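Local coordinates for protein beta-galactosidase (Bacteroides thetaiotaomicron, PDB 5MUJ) that probably acts as an arabinofuranosidase-type glycoside hydrolase on plant pectin, and holds chain B of rhamnogalacturonan II in its glycan pocket, at residues L165-A170 / M224-G229; E201-Y206 / D236-R241. All coordinates share one frame; numbering follows the deposited sequence.

Interaction 1 of 2, residues L165-A170 / M224-G229; sequences LFVGLA and MFYNAG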
ATOM      1  N   LEU A 165       4.878  -1.291 -15.097  1.00 13.67           N
ATOM      2  CA  LEU A 165       3.633  -0.809 -14.493  1.00 11.47           C
ATOM      3  C   LEU A 165       3.673   0.705 -14.311  1.00 12.46           C
ATOM      4  O   LEU A 165       4.742   1.276 -14.030  1.00 12.40           O
ATOM      5  CB  LEU A 165       3.365  -1.515 -13.194  1.00 10.88           C
ATOM      6  CG  LEU A 165       3.523  -3.008 -13.222  1.00 11.76           C
ATOM      7  CD1 LEU A 165       3.948  -3.466 -11.829  1.00 15.00           C
ATOM      8  CD2 LEU A 165       2.251  -3.697 -13.675  1.00 13.97           C
ATOM      9  N   PHE A 166       2.551   1.361 -14.598  1.00 11.80           N
ATOM     10  CA  PHE A 166       2.431   2.805 -14.533  1.00 12.12           C
ATOM     11  C   PHE A 166       1.321   3.184 -13.567  1.00 12.33           C
ATOM     12  O   PHE A 166       0.459   2.336 -13.280  1.00 15.66           O
ATOM     13  CB  PHE A 166       2.142   3.422 -15.928  1.00 13.09           C
ATOM     14  CG  PHE A 166       2.959   2.850 -17.051  1.00 15.81           C
ATOM     15  CD1 PHE A 166       4.339   2.690 -16.930  1.00 15.66           C
ATOM     16  CD2 PHE A 166       2.350   2.466 -18.229  1.00 15.53           C
ATOM     17  CE1 PHE A 166       5.088   2.151 -17.971  1.00 15.86           C
ATOM     18  CE2 PHE A 166       3.097   1.939 -19.280  1.00 18.38           C
ATOM     19  CZ  PHE A 166       4.462   1.773 -19.134  1.00 17.86           C
ATOM     20  N   VAL A 167       1.281   4.434 -13.104  1.00 11.55           N
ATOM     21  CA  VAL A 167       0.223   4.926 -12.194  1.00 11.22           C
ATOM     22  C   VAL A 167      -1.029   5.352 -12.948  1.00 11.73           C
ATOM     23  O   VAL A 167      -1.064   6.299 -13.677  1.00 12.88           O
ATOM     24  CB  VAL A 167       0.698   6.105 -11.263  1.00 10.68           C
ATOM     25  CG1 VAL A 167      -0.302   6.441 -10.129  1.00  8.56           C
ATOM     26  CG2 VAL A 167       1.984   5.732 -10.583  1.00 13.12           C
ATOM     27  N   GLY A 168      -2.140   4.678 -12.682  1.00 12.16           N
ATOM     28  CA  GLY A 168      -3.425   5.100 -13.209  1.00 11.76           C
ATOM     29  C   GLY A 168      -4.308   5.851 -12.207  1.00 11.21           C
ATOM     30  O   GLY A 168      -4.034   5.873 -11.012  1.00 13.59           O
ATOM     31  N   LEU A 169      -5.349   6.486 -12.724  1.00 12.27           N
ATOM     32  CA  LEU A 169      -6.286   7.278 -11.935  1.00 11.15           C
ATOM     33  C   LEU A 169      -7.699   6.756 -12.185  1.00 12.41           C
ATOM     34  O   LEU A 169      -8.085   6.547 -13.344  1.00 13.64           O
ATOM     35  CB  LEU A 169      -6.265   8.750 -12.359  1.00 12.05           C
ATOM     36  CG  LEU A 169      -7.181   9.704 -11.569  1.00 14.82           C
ATOM     37  CD1 LEU A 169      -6.781   9.813 -10.097  1.00 14.96           C
ATOM     38  CD2 LEU A 169      -7.196  11.081 -12.239  1.00 16.31           C
ATOM     39  N   ALA A 170      -8.437   6.541 -11.099  1.00 13.17           N
ATOM     40  CA  ALA A 170      -9.837   6.145 -11.156  1.00 12.72           C
ATOM     41  C   ALA A 170     -10.657   6.977 -10.241  1.00 12.50           C
ATOM     42  O   ALA A 170     -10.145   7.593  -9.310  1.00 14.64           O
ATOM     43  CB  ALA A 170     -10.005   4.680 -10.835  1.00 12.90           C
HETATM   44  N   MSE A 224       1.082  12.931  -3.834  1.00 12.40           N
HETATM   45  CA  MSE A 224       1.197  11.532  -4.066  1.00 10.65           C
HETATM   46  C   MSE A 224       2.475  10.969  -3.539  1.00 11.17           C
HETATM   47  O   MSE A 224       3.513  11.498  -3.817  1.00 14.93           O
HETATM   48  CB  MSE A 224       1.074  11.258  -5.557  1.00 30.00           C
HETATM   49  CG  MSE A 224       1.246   9.799  -5.763  1.00 30.00           C
HETATM   50 SE   MSE A 224       1.439   9.323  -7.690  1.00 30.00          SE
HETATM   51  CE  MSE A 224      -0.216  10.053  -8.463  1.00 30.00           C
ATOM     52  N   PHE A 225       2.402   9.908  -2.730  1.00 13.00           N
ATOM     53  CA  PHE A 225       3.509   9.186  -2.235  1.00 11.62           C
ATOM     54  C   PHE A 225       3.477   7.861  -3.014  1.00 12.75           C
ATOM     55  O   PHE A 225       2.528   7.188  -3.112  1.00 14.56           O
ATOM     56  CB  PHE A 225       3.534   8.919  -0.685  1.00 12.27           C
ATOM     57  CG  PHE A 225       4.100  10.033   0.126  1.00 11.57           C
ATOM     58  CD1 PHE A 225       3.394  11.165   0.314  1.00 10.22           C
ATOM     59  CD2 PHE A 225       5.395   9.986   0.647  1.00 13.57           C
ATOM     60  CE1 PHE A 225       3.894  12.191   1.015  1.00 10.20           C
ATOM     61  CE2 PHE A 225       5.909  11.065   1.356  1.00 11.18           C
ATOM     62  CZ  PHE A 225       5.130  12.147   1.579  1.00  9.98           C
ATOM     63  N   TYR A 226       4.566   7.564  -3.705  1.00 12.32           N
ATOM     64  CA  TYR A 226       4.641   6.336  -4.508  1.00 13.29           C
ATOM     65  C   TYR A 226       6.024   5.728  -4.529  1.00 12.02           C
ATOM     66  O   TYR A 226       7.027   6.430  -4.328  1.00 13.87           O
ATOM     67  CB  TYR A 226       4.138   6.537  -5.953  1.00 11.63           C
ATOM     68  CG  TYR A 226       4.962   7.394  -6.910  1.00 12.42           C
ATOM     69  CD1 TYR A 226       5.074   8.771  -6.728  1.00 11.72           C
ATOM     70  CD2 TYR A 226       5.521   6.817  -8.040  1.00 12.44           C
ATOM     71  CE1 TYR A 226       5.757   9.558  -7.659  1.00 12.87           C
ATOM     72  CE2 TYR A 226       6.253   7.587  -8.943  1.00 13.79           C
ATOM     73  CZ  TYR A 226       6.339   8.957  -8.733  1.00 13.16           C
ATOM     74  OH  TYR A 226       7.008   9.787  -9.628  1.00 13.02           O
ATOM     75  N   ASN A 227       6.085   4.416  -4.702  1.00 11.61           N
ATOM     76  CA  ASN A 227       7.362   3.715  -4.817  1.00 12.63           C
ATOM     77  C   ASN A 227       7.541   3.185  -6.241  1.00 12.02           C
ATOM     78  O   ASN A 227       6.605   3.013  -7.005  1.00 13.76           O
ATOM     79  CB  ASN A 227       7.610   2.650  -3.702  1.00 12.64           C
ATOM     80  CG  ASN A 227       6.535   1.583  -3.628  1.00 13.85           C
ATOM     81  OD1 ASN A 227       5.415   1.855  -3.165  1.00 16.16           O
ATOM     82  ND2 ASN A 227       6.903   0.341  -3.971  1.00 12.77           N
ATOM     83  N   ALA A 228       8.805   3.091  -6.649  1.00 12.63           N
ATOM     84  CA  ALA A 228       9.150   2.770  -8.024  1.00 13.58           C
ATOM     85  C   ALA A 228      10.549   2.192  -8.009  1.00 12.02           C
ATOM     86  O   ALA A 228      11.239   2.363  -7.039  1.00 13.54           O
ATOM     87  CB  ALA A 228       9.110   4.035  -8.873  1.00 12.07           C
ATOM     88  N   GLY A 229      10.918   1.488  -9.087  1.00 13.10           N
ATOM     89  CA  GLY A 229      12.229   0.872  -9.241  1.00 13.09           C
ATOM     90  C   GLY A 229      13.131   1.715 -10.148  1.00 13.87           C
ATOM     91  O   GLY A 229      12.684   2.257 -11.111  1.00 14.31           O
TER

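Interaction 2 of 2, residues E201-Y206 / D236-R241; sequences EKLTQY and DLKGER. With 8PK (4-O-[(1R)-1-hydroxyethyl]-2-O-methyl-alpha-L-fucopyranose), chain B.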
ATOM      1  N   GLU A 201      12.550   6.034 -10.714  1.00 14.60           N
ATOM      2  CA  GLU A 201      11.276   5.460 -11.168  1.00 13.99           C
ATOM      3  C   GLU A 201      11.365   4.986 -12.623  1.00 15.72           C
ATOM      4  O   GLU A 201      10.368   4.750 -13.228  1.00 17.08           O
ATOM      5  CB  GLU A 201      10.156   6.501 -11.000  1.00 13.72           C
ATOM      6  CG  GLU A 201      10.318   7.691 -11.939  1.00 14.31           C
ATOM      7  CD  GLU A 201       9.260   8.751 -11.832  1.00 16.74           C
ATOM      8  OE1 GLU A 201       8.077   8.396 -11.623  1.00 15.39           O
ATOM      9  OE2 GLU A 201       9.614   9.950 -12.023  1.00 17.75           O
ATOM     10  N   LYS A 202      12.567   4.885 -13.221  1.00 16.11           N
ATOM     11  CA  LYS A 202      12.687   4.516 -14.667  1.00 14.60           C
ATOM     12  C   LYS A 202      12.318   3.091 -15.040  1.00 17.15           C
ATOM     13  O   LYS A 202      11.962   2.865 -16.172  1.00 19.70           O
ATOM     14  CB  LYS A 202      14.084   4.794 -15.257  1.00 15.56           C
ATOM     15  CG  LYS A 202      14.485   6.236 -15.270  1.00 15.82           C
ATOM     16  CD  LYS A 202      13.742   7.077 -16.275  1.00 16.96           C
ATOM     17  CE  LYS A 202      14.273   8.502 -16.234  1.00 22.11           C
ATOM     18  NZ  LYS A 202      15.535   8.643 -17.029  1.00 27.02           N
ATOM     19  N   LEU A 203      12.382   2.151 -14.081  1.00 17.14           N
ATOM     20  CA  LEU A 203      12.139   0.742 -14.382  1.00 15.72           C
ATOM     21  C   LEU A 203      10.636   0.388 -14.412  1.00 15.52           C
ATOM     22  O   LEU A 203      10.150  -0.290 -15.313  1.00 18.25           O
ATOM     23  CB  LEU A 203      12.891  -0.154 -13.392  1.00 13.72           C
ATOM     24  CG  LEU A 203      14.420   0.034 -13.457  1.00 15.86           C
ATOM     25  CD1 LEU A 203      15.176  -0.743 -12.374  1.00 15.01           C
ATOM     26  CD2 LEU A 203      14.956  -0.335 -14.845  1.00 15.46           C
ATOM     27  N   THR A 204       9.913   0.876 -13.418  1.00 14.14           N
ATOM     28  CA  THR A 204       8.480   0.585 -13.273  1.00 14.26           C
ATOM     29  C   THR A 204       8.014   1.358 -12.063  1.00 13.73           C
ATOM     30  O   THR A 204       8.788   1.656 -11.163  1.00 16.85           O
ATOM     31  CB  THR A 204       8.190  -0.929 -13.133  1.00 15.82           C
ATOM     32  OG1 THR A 204       6.811  -1.125 -12.801  1.00 18.02           O
ATOM     33  CG2 THR A 204       9.068  -1.567 -12.057  1.00 18.89           C
ATOM     34  N   GLN A 205       6.741   1.696 -12.064  1.00 14.97           N
ATOM     35  CA  GLN A 205       6.096   2.274 -10.897  1.00 13.65           C
ATOM     36  C   GLN A 205       5.364   1.171 -10.165  1.00 14.90           C
ATOM     37  O   GLN A 205       5.042   0.127 -10.737  1.00 20.32           O
ATOM     38  CB  GLN A 205       5.239   3.491 -11.290  1.00 14.27           C
ATOM     39  CG  GLN A 205       6.219   4.600 -11.821  1.00 14.79           C
ATOM     40  CD  GLN A 205       5.678   5.575 -12.834  1.00 16.87           C
ATOM     41  OE1 GLN A 205       6.325   6.625 -13.105  1.00 22.17           O
ATOM     42  NE2 GLN A 205       4.618   5.220 -13.493  1.00 16.80           N
ATOM     43  N   TYR A 206       5.216   1.364  -8.871  1.00 12.83           N
ATOM     44  CA  TYR A 206       4.485   0.389  -8.068  1.00 11.15           C
ATOM     45  C   TYR A 206       3.334   1.109  -7.285  1.00 12.10           C
ATOM     46  O   TYR A 206       2.590   1.903  -7.901  1.00 14.71           O
ATOM     47  CB  TYR A 206       5.412  -0.394  -7.178  1.00 12.42           C
ATOM     48  CG  TYR A 206       6.391  -1.293  -7.877  1.00 11.73           C
ATOM     49  CD1 TYR A 206       5.986  -2.510  -8.401  1.00 11.08           C
ATOM     50  CD2 TYR A 206       7.740  -0.949  -8.001  1.00 12.69           C
ATOM     51  CE1 TYR A 206       6.857  -3.386  -8.996  1.00 13.13           C
ATOM     52  CE2 TYR A 206       8.620  -1.808  -8.633  1.00 13.18           C
ATOM     53  CZ  TYR A 206       8.193  -3.007  -9.136  1.00 15.23           C
ATOM     54  OH  TYR A 206       9.103  -3.860  -9.715  1.00 17.78           O
ATOM     55  N   ASP A 236      25.001   2.699  -9.028  1.00 17.99           N
ATOM     56  CA  ASP A 236      24.376   1.759  -9.963  1.00 23.96           C
ATOM     57  C   ASP A 236      23.598   0.627  -9.284  1.00 24.32           C
ATOM     58  O   ASP A 236      23.278  -0.370  -9.927  1.00 25.53           O
ATOM     59  CB  ASP A 236      25.380   1.217 -10.990  1.00 25.18           C
ATOM     60  CG  ASP A 236      26.076   2.327 -11.765  1.00 31.38           C
ATOM     61  OD1 ASP A 236      25.417   3.333 -12.111  1.00 31.21           O
ATOM     62  OD2 ASP A 236      27.292   2.199 -12.015  1.00 37.39           O
ATOM     63  N   LEU A 237      23.243   0.819  -8.013  1.00 20.55           N
ATOM     64  CA  LEU A 237      22.448  -0.151  -7.272  1.00 20.70           C
ATOM     65  C   LEU A 237      20.976  -0.019  -7.652  1.00 21.02           C
ATOM     66  O   LEU A 237      20.393   1.072  -7.574  1.00 16.50           O
ATOM     67  CB  LEU A 237      22.579   0.083  -5.762  1.00 23.28           C
ATOM     68  CG  LEU A 237      23.965  -0.158  -5.152  1.00 23.87           C
ATOM     69  CD1 LEU A 237      23.915   0.160  -3.667  1.00 25.63           C
ATOM     70  CD2 LEU A 237      24.474  -1.580  -5.392  1.00 22.62           C
ATOM     71  N   LYS A 238      20.405  -1.148  -8.062  1.00 20.10           N
ATOM     72  CA  LYS A 238      18.975  -1.262  -8.294  1.00 18.28           C
ATOM     73  C   LYS A 238      18.237  -1.420  -6.963  1.00 17.86           C
ATOM     74  O   LYS A 238      18.713  -2.100  -6.038  1.00 19.94           O
ATOM     75  CB  LYS A 238      18.681  -2.450  -9.222  1.00 22.66           C
ATOM     76  CG  LYS A 238      17.256  -2.468  -9.770  1.00 23.54           C
ATOM     77  CD  LYS A 238      16.728  -3.855 -10.164  1.00 26.10           C
ATOM     78  CE  LYS A 238      16.515  -4.813  -8.988  1.00 25.60           C
ATOM     79  NZ  LYS A 238      15.397  -4.407  -8.078  1.00 30.14           N
ATOM     80  N   GLY A 239      17.079  -0.763  -6.879  1.00 13.78           N
ATOM     81  CA  GLY A 239      16.132  -0.973  -5.751  1.00 13.62           C
ATOM     82  C   GLY A 239      14.797  -0.284  -5.982  1.00 13.60           C
ATOM     83  O   GLY A 239      14.538   0.235  -7.054  1.00 15.06           O
ATOM     84  N   GLU A 240      13.944  -0.303  -4.938  1.00 11.59           N
ATOM     85  CA  GLU A 240      12.665   0.451  -4.899  1.00 12.59           C
ATOM     86  C   GLU A 240      12.692   1.473  -3.793  1.00 10.42           C
ATOM     87  O   GLU A 240      13.115   1.185  -2.671  1.00 12.47           O
ATOM     88  CB  GLU A 240      11.429  -0.438  -4.609  1.00 12.70           C
ATOM     89  CG  GLU A 240      11.231  -1.479  -5.669  1.00 16.46           C
ATOM     90  CD  GLU A 240       9.914  -2.220  -5.562  1.00 16.44           C
ATOM     91  OE1 GLU A 240       8.955  -1.721  -4.936  1.00 18.71           O
ATOM     92  OE2 GLU A 240       9.859  -3.334  -6.091  1.00 19.11           O
ATOM     93  N   ARG A 241      12.270   2.657  -4.134  1.00  9.58           N
ATOM     94  CA  ARG A 241      12.413   3.816  -3.319  1.00 11.17           C
ATOM     95  C   ARG A 241      11.098   4.605  -3.356  1.00 10.35           C
ATOM     96  O   ARG A 241      10.272   4.428  -4.273  1.00 11.97           O
ATOM     97  CB  ARG A 241      13.561   4.686  -3.861  1.00  9.26           C
ATOM     98  CG  ARG A 241      14.915   4.016  -3.793  1.00 10.00           C
ATOM     99  CD  ARG A 241      15.960   4.820  -4.594  1.00 10.98           C
ATOM    100  NE  ARG A 241      17.220   4.100  -4.622  1.00 12.00           N
ATOM    101  CZ  ARG A 241      17.578   3.195  -5.543  1.00 14.20           C
ATOM    102  NH1 ARG A 241      16.741   2.819  -6.508  1.00 13.16           N
ATOM    103  NH2 ARG A 241      18.784   2.637  -5.494  1.00 15.45           N
TER
HETATM  104  O9  8PK B   8      11.877  -5.228 -15.347  1.00 31.44           O
HETATM  105  C8  8PK B   8      11.305  -4.450 -14.303  1.00 27.43           C
HETATM  106  C10 8PK B   8      10.034  -3.781 -14.778  1.00 28.46           C
HETATM  107  O4  8PK B   8      11.061  -5.276 -13.154  1.00 27.62           O
HETATM  108  C4  8PK B   8      12.218  -5.988 -12.706  1.00 26.30           C
HETATM  109  C5  8PK B   8      11.776  -7.281 -12.053  1.00 25.75           C
HETATM  110  C6  8PK B   8      10.937  -8.138 -13.008  1.00 29.69           C
HETATM  111  O5  8PK B   8      11.022  -6.989 -10.855  1.00 24.10           O
HETATM  112  C3  8PK B   8      13.045  -5.149 -11.737  1.00 27.70           C
HETATM  113  O3  8PK B   8      13.490  -3.916 -12.312  1.00 28.67           O
HETATM  114  C2  8PK B   8      12.200  -4.847 -10.522  1.00 27.18           C
HETATM  115  O2  8PK B   8      13.004  -4.092  -9.606  1.00 30.36           O
HETATM  116  C7  8PK B   8      12.607  -2.719  -9.469  1.00 30.05           C
HETATM  117  C1  8PK B   8      11.693  -6.149  -9.899  1.00 24.79           C
HETATM  118  O   HOH W   1       9.349  -6.100  -7.174  1.00 32.89           O

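Interaction 1 of 2, residues L165-A170 / M224-G229
The phenol ring of Tyr226 is met obliquely by Val167, whose CG2 lies 4.5 Å from CD2 of the ring, a loose approach. Elsewhere the same ring meets Trp200 with the two planes inclined at about 50°, and its hydroxyl is hydrogen-bonded to Glu201. The other branch of Val167 has a closer partner. Because CG1 stands anti to the backbone N (chi1 -169°), it points to the end of Met224, modelled as selenomethionine, and the two side chains reach toward each other tip to tip. CG1 of Val167 is 4.0 Å from CE of Met224 and 4.2 Å from its SE. The Met224 chain leaves its strand fully extended through the first two torsions and bends only at the last (chi3 -57°), turning the terminal methyl toward the valine.

Thus one valine divides its two methyls between alternate residues of strand 222-231. The backbones themselves stay well apart, the CA atoms of Val167 and Tyr226 being 9.0 Å from each other, and strand 204-212 contributes to the interface through Ser208, touched by both of these residues. Leu190 and Trp253 cover Met224 further.

All three touching residues are buried, yet they bury just 104 Å² between the two segments, and no hydrogen bond joins them. The contact between these two segments is therefore apolar and weakly directional, a matter of methyls, a methionine end and a ring, and it adds to the hydrogen bonds that join the two sheets at Leu165, while the polar end of Tyr226 is satisfied by Glu201.

Interaction 2 of 2, residues E201-Y206 / D236-R241
Tyr206 and Glu240 owe their meeting to similar first torsions: each CG lies anti to its own carbonyl carbon (chi1 -66° and -61°), and Glu240 then runs on extended. The carboxylate thereby lies over one face of the phenol ring, stacked with the planes 7° apart, and OE2 of Glu240 sits 3.2 Å from CE2 of Tyr206. A water donates to OE2 of Glu240 at 3.0 Å and bonds weakly to the Tyr206 hydroxyl. Beside this pair, CD1 of Leu203 packs on CG of Lys238 at 3.8 Å. Beyond that contact Lys238 curls at its last two torsions, and its NZ donates to O2 of the bound methylated fucose derivative 8PK at 2.9 Å. The sugar also rests against Tyr206, its C2 lying 3.3 Å from OH and its methyl C7 at the ring edge. With an alanine at Tyr206, the Glu240 carboxylate would probably lose the flat surface it stacks on, and the sugar one wall of its site. Galactose of the same glycan touches Lys238 and Glu240. Strands 204-212 and 238-247 run the same way on either side of strand 222-231, as expected for a four-stranded antiparallel blade of a five-bladed beta-propeller, here contributing to the glycan pocket.

Overall arrangement
Both interactions involve the blade built on strands 204-212, 222-231 and 238-247, and illustrate two tasks of a propeller: interaction 1 packs it against the preceding blade, whereas interaction 2 lies within it and lines the glycan pocket. Their centres are 12 Å apart and they are in direct touch. OH of Tyr226 is 2.7 Å from OE1 of Glu201, and O of Leu165 is 2.8 Å from N of Gln205, both probable hydrogen bonds. The side chain of Tyr226 remains about 12 Å from the bound 8PK at their nearest atoms, so the apolar contact lies away from the sugar and does not touch it. Gly229, at the end of 224-229, nevertheless touches that sugar.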